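PDB 7A0Q: CrtC domain-containing protein from Fusarium vanettenii 77-13-4, which is a fungal kievitone hydratase, a lyase that probably detoxifies the plant antimicrobial kievitone by adding water to it. Local coordinates for residues Asn39-Val44 / Asp257-Leu262; Ala163-Phe166 / Gly171-Trp174. One frame throughout, in Å; residues are numbered along the deposited sequence.

Interaction 1 of 2, residues Asn39-Val44 / Asp257-Leu262; sequences NAIPIV and DETLVL
With CG1 turned opposite its own carbonyl carbon (chi1 -67°) and the chain beyond it extended, Ile41 sends its terminal CD1 across to Asp257, whose own first torsion of -48° likewise swings the carboxylate clear of its carbonyl. The Ile41 CD1 methyl ends 3.4 Å from the backbone O of Asp257, a van der Waals contact, and 4.1 Å from Thr259 OG1. That oxygen is already engaged: the hydroxyl of Thr259 donates to Asp257 O at 2.9 Å, reaching it from 33° out of the carbonyl plane. Threonine suits this first residue of the strand because its short hydroxyl can fold back to the turn just before it, while the isoleucine side chain is long enough for CD1 to touch the Asp257 carbonyl. The two segments belong to different parts of a two-lipocalin architecture: 39-44 is an irregular loop ahead of strand 58-66, with Pro42 at the centre of an inverse gamma turn, whereas Thr259 opens strand 259-275 of the closed eight-stranded C-terminal barrel. Polar contact between them runs through one water, which accepts from Ile41 N at 3.1 Å and donates to Asp257 OD2 at 2.8 Å. The same carboxylate oxygen is hydrogen-bonded to OG1 of Thr38, the residue just before Asn39, so Asp257 is tied to the loop that precedes strand 58-66 both directly and through solvent. An aspartate fits here, since one oxygen can accept from both the hydroxyl and the water, and the contact lies at the protein surface, where its charge can probably stay partly hydrated.

Interaction 2 of 2, residues Ala163-Phe166 / Gly171-Trp174; sequences AGTF and GLTW
Thr173 O is gripped by two donors of the neighbouring strand, Thr165 OG1 at 2.8 Å and Phe166 N at 3.1 Å, which arrive from opposite faces of the carbonyl plane. Thr165 can reach it because its OG1 lies trans to the backbone N (chi1 -176°). The return bond, Thr173 N to Phe166 O, is 2.9 Å long and practically straight at 179°. It closes the antiparallel hydrogen-bonded pair Phe166-Thr173 in the hairpin of strands 158-168 and 171-189, within the N-terminal lipocalin domain; Thr165 and Trp174 form the adjoining non-hydrogen-bonded pair. On their face of the sheet, Thr165 OG1 lies over the indole of Trp174, offset toward the rim and 3.5 Å above its plane. On the other face, Thr173 CG2 sits over the centre of the Phe166 ring in a CH-pi contact, 3.5 Å from the centroid. Threonine serves both places: its branched carbon suits a strand, and it offers a methyl to one ring or a hydroxyl to a carbonyl. Thr173 OG1 is itself bonded to Gln208 NE2 and Trp209 O. Gly164, with phi 109°, adopts a backbone that favours glycine, and its O meets Trp174 CA at 3.3 Å in a CA-H...O contact. With two donors to Thr173 O supplied by one strand, the backbone pairing is reinforced by a side chain, and the carbonyl of the buried Thr173 has its polarity well met.

How the interactions relate
The centres of the two contacts are 13 Å apart, on the same side of the chain's centre, and they touch. Val44, at the end of 39-44, links them: its N lies 3.0 Å from Ala163 O, probably a hydrogen bond, and its CG2 packs against Trp174 CD1 and Thr165 CG2. Along the chain, both segments of interaction 2 fall within the 212 residues that separate those of interaction 1, whereas interaction 2 is itself a local hairpin pairing. The loop before strand 58-66 thus runs from the start of the C-terminal barrel's strand 259-275 to the hairpin of the N-terminal lipocalin domain, so that one loop touches both the barrel and the hairpin.

Interaction 1 of 2, residues Asn39-Val44 / Asp257-Leu262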
loop_
_atom_site.group_PDB
_atom_site.type_symbol
_atom_site.label_atom_id
_atom_site.label_comp_id
_atom_site.label_asym_id
_atom_site.label_seq_id
_atom_site.Cartn_x
_atom_site.Cartn_y
_atom_site.Cartn_z
ATOM N N ASN A 39 -4.663 -20.708 9.780
ATOM C CA ASN A 39 -3.799 -21.393 8.813
ATOM C C ASN A 39 -4.536 -22.506 8.064
ATOM O O ASN A 39 -3.907 -23.412 7.489
ATOM C CB ASN A 39 -2.521 -21.928 9.483
ATOM C CG ASN A 39 -1.563 -20.820 9.853
ATOM O OD1 ASN A 39 -0.765 -20.365 9.033
ATOM N ND2 ASN A 39 -1.653 -20.352 11.097
ATOM N N ALA A 40 -5.868 -22.431 8.036
ATOM C CA ALA A 40 -6.678 -23.444 7.366
ATOM C C ALA A 40 -6.593 -23.336 5.847
ATOM O O ALA A 40 -6.773 -24.337 5.144
ATOM C CB ALA A 40 -8.135 -23.324 7.806
ATOM N N ILE A 41 -6.367 -22.134 5.328
ATOM C CA ILE A 41 -6.231 -21.916 3.892
ATOM C C ILE A 41 -4.764 -22.107 3.536
ATOM O O ILE A 41 -3.907 -21.414 4.108
ATOM C CB ILE A 41 -6.718 -20.521 3.489
ATOM C CG1 ILE A 41 -8.238 -20.421 3.698
ATOM C CG2 ILE A 41 -6.339 -20.238 2.038
ATOM C CD1 ILE A 41 -8.760 -19.005 3.708
ATOM N N PRO A 42 -4.427 -23.033 2.639
ATOM C CA PRO A 42 -3.018 -23.379 2.377
ATOM C C PRO A 42 -2.352 -22.407 1.403
ATOM O O PRO A 42 -2.138 -22.676 0.207
ATOM C CB PRO A 42 -3.125 -24.801 1.817
ATOM C CG PRO A 42 -4.447 -24.822 1.104
ATOM C CD PRO A 42 -5.366 -23.903 1.900
ATOM N N ILE A 43 -2.008 -21.231 1.923
ATOM C CA ILE A 43 -1.359 -20.211 1.092
ATOM C C ILE A 43 0.019 -20.696 0.645
ATOM O O ILE A 43 0.607 -21.615 1.215
ATOM C CB ILE A 43 -1.284 -18.857 1.821
ATOM C CG1 ILE A 43 -0.445 -18.966 3.091
ATOM C CG2 ILE A 43 -2.692 -18.362 2.156
ATOM C CD1 ILE A 43 -0.220 -17.640 3.783
ATOM N N VAL A 44 0.535 -20.085 -0.425
ATOM C CA VAL A 44 1.670 -20.693 -1.120
ATOM C C VAL A 44 3.033 -20.263 -0.586
ATOM O O VAL A 44 4.057 -20.541 -1.221
ATOM C CB VAL A 44 1.610 -20.423 -2.634
ATOM C CG1 VAL A 44 0.340 -21.028 -3.226
ATOM C CG2 VAL A 44 1.698 -18.929 -2.939
ATOM N N ASP A 257 -10.626 -15.388 8.595
ATOM C CA ASP A 257 -9.757 -15.690 7.450
ATOM C C ASP A 257 -10.513 -15.779 6.118
ATOM O O ASP A 257 -9.886 -16.094 5.090
ATOM C CB ASP A 257 -8.973 -17.007 7.595
ATOM C CG ASP A 257 -8.272 -17.159 8.934
ATOM O OD1 ASP A 257 -8.289 -16.225 9.763
ATOM O OD2 ASP A 257 -7.696 -18.247 9.146
ATOM N N GLU A 258 -11.827 -15.565 6.096
ATOM C CA GLU A 258 -12.576 -15.756 4.851
ATOM C C GLU A 258 -12.056 -14.813 3.765
ATOM O O GLU A 258 -11.836 -13.626 4.010
ATOM C CB GLU A 258 -14.068 -15.520 5.103
ATOM C CG GLU A 258 -14.684 -16.512 6.098
ATOM C CD GLU A 258 -15.953 -15.990 6.753
ATOM O OE1 GLU A 258 -16.561 -15.028 6.225
ATOM O OE2 GLU A 258 -16.338 -16.544 7.802
ATOM N N THR A 259 -11.842 -15.344 2.561
ATOM C CA THR A 259 -11.204 -14.575 1.500
ATOM C C THR A 259 -12.050 -14.661 0.235
ATOM O O THR A 259 -12.380 -15.762 -0.214
ATOM C CB THR A 259 -9.776 -15.086 1.238
ATOM O OG1 THR A 259 -9.024 -15.076 2.464
ATOM C CG2 THR A 259 -9.050 -14.202 0.223
ATOM N N LEU A 260 -12.421 -13.503 -0.312
ATOM C CA LEU A 260 -13.210 -13.411 -1.539
ATOM C C LEU A 260 -12.312 -12.962 -2.684
ATOM O O LEU A 260 -11.540 -12.013 -2.540
ATOM C CB LEU A 260 -14.377 -12.427 -1.374
ATOM C CG LEU A 260 -15.047 -12.455 0.004
ATOM C CD1 LEU A 260 -16.147 -11.396 0.095
ATOM C CD2 LEU A 260 -15.596 -13.844 0.294
ATOM N N VAL A 261 -12.408 -13.646 -3.818
ATOM C CA VAL A 261 -11.665 -13.281 -5.020
ATOM C C VAL A 261 -12.708 -12.976 -6.096
ATOM O O VAL A 261 -13.336 -13.886 -6.653
ATOM C CB VAL A 261 -10.700 -14.392 -5.442
ATOM C CG1 VAL A 261 -9.861 -13.936 -6.635
ATOM C CG2 VAL A 261 -9.812 -14.779 -4.232
ATOM N N LEU A 262 -12.918 -11.685 -6.374
ATOM C CA LEU A 262 -14.114 -11.248 -7.091
ATOM C C LEU A 262 -13.747 -10.339 -8.254
ATOM O O LEU A 262 -12.920 -9.436 -8.105
ATOM C CB LEU A 262 -15.074 -10.492 -6.153
ATOM C CG LEU A 262 -15.403 -11.180 -4.823
ATOM C CD1 LEU A 262 -16.251 -10.267 -3.943
ATOM C CD2 LEU A 262 -16.121 -12.499 -5.072
HETATM O O HOH W 1 -6.420 -19.555 6.976
#

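Interaction 2 of 2, residues Ala163-Phe166 / Gly171-Trp174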
loop_
_atom_site.group_PDB
_atom_site.type_symbol
_atom_site.label_atom_id
_atom_site.label_comp_id
_atom_site.label_asym_id
_atom_site.label_seq_id
_atom_site.Cartn_x
_atom_site.Cartn_y
_atom_site.Cartn_z
ATOM N N ALA A 163 -4.661 -17.288 -2.384
ATOM C CA ALA A 163 -3.583 -18.053 -1.767
ATOM C C ALA A 163 -2.251 -17.319 -1.800
ATOM O O ALA A 163 -1.228 -17.897 -1.415
ATOM C CB ALA A 163 -3.438 -19.422 -2.442
ATOM N N GLY A 164 -2.230 -16.070 -2.258
ATOM C CA GLY A 164 -1.056 -15.226 -2.149
ATOM C C GLY A 164 -0.337 -14.957 -3.449
ATOM O O GLY A 164 0.679 -14.255 -3.429
ATOM N N THR A 165 -0.828 -15.488 -4.578
ATOM C CA THR A 165 -0.147 -15.325 -5.860
ATOM C C THR A 165 -1.166 -15.126 -6.977
ATOM O O THR A 165 -2.294 -15.614 -6.905
ATOM C CB THR A 165 0.761 -16.538 -6.159
ATOM O OG1 THR A 165 1.490 -16.327 -7.378
ATOM C CG2 THR A 165 -0.059 -17.836 -6.251
ATOM N N PHE A 166 -0.760 -14.384 -8.009
ATOM C CA PHE A 166 -1.614 -14.213 -9.186
ATOM C C PHE A 166 -0.746 -13.774 -10.365
ATOM O O PHE A 166 0.433 -13.440 -10.210
ATOM C CB PHE A 166 -2.772 -13.228 -8.912
ATOM C CG PHE A 166 -2.345 -11.807 -8.608
ATOM C CD1 PHE A 166 -2.062 -11.417 -7.299
ATOM C CD2 PHE A 166 -2.282 -10.843 -9.618
ATOM C CE1 PHE A 166 -1.695 -10.105 -7.010
ATOM C CE2 PHE A 166 -1.919 -9.537 -9.334
ATOM C CZ PHE A 166 -1.623 -9.159 -8.018
ATOM N N GLY A 171 4.380 -12.906 -16.128
ATOM C CA GLY A 171 4.542 -14.029 -15.222
ATOM C C GLY A 171 3.796 -13.839 -13.916
ATOM O O GLY A 171 2.704 -13.262 -13.897
ATOM N N LEU A 172 4.381 -14.311 -12.822
ATOM C CA LEU A 172 3.706 -14.383 -11.534
ATOM C C LEU A 172 4.149 -13.265 -10.599
ATOM O O LEU A 172 5.283 -12.780 -10.664
ATOM C CB LEU A 172 3.979 -15.739 -10.877
ATOM C CG LEU A 172 3.539 -16.918 -11.743
ATOM C CD1 LEU A 172 4.190 -18.206 -11.253
ATOM C CD2 LEU A 172 2.027 -17.015 -11.733
ATOM N N THR A 173 3.227 -12.838 -9.740
ATOM C CA THR A 173 3.590 -12.069 -8.562
ATOM C C THR A 173 3.108 -12.800 -7.321
ATOM O O THR A 173 2.187 -13.621 -7.362
ATOM C CB THR A 173 3.022 -10.639 -8.588
ATOM O OG1 THR A 173 3.713 -9.838 -7.609
ATOM C CG2 THR A 173 1.529 -10.625 -8.272
ATOM N N TRP A 174 3.781 -12.506 -6.212
ATOM C CA TRP A 174 3.398 -12.990 -4.892
ATOM C C TRP A 174 3.202 -11.761 -4.030
ATOM O O TRP A 174 4.060 -10.882 -4.023
ATOM C CB TRP A 174 4.480 -13.897 -4.285
ATOM C CG TRP A 174 4.621 -15.193 -5.014
ATOM C CD1 TRP A 174 4.019 -16.373 -4.707
ATOM C CD2 TRP A 174 5.405 -15.430 -6.186
ATOM N NE1 TRP A 174 4.374 -17.343 -5.624
ATOM C CE2 TRP A 174 5.228 -16.785 -6.540
ATOM C CE3 TRP A 174 6.236 -14.625 -6.977
ATOM C CZ2 TRP A 174 5.857 -17.359 -7.649
ATOM C CZ3 TRP A 174 6.859 -15.198 -8.085
ATOM C CH2 TRP A 174 6.665 -16.552 -8.404
#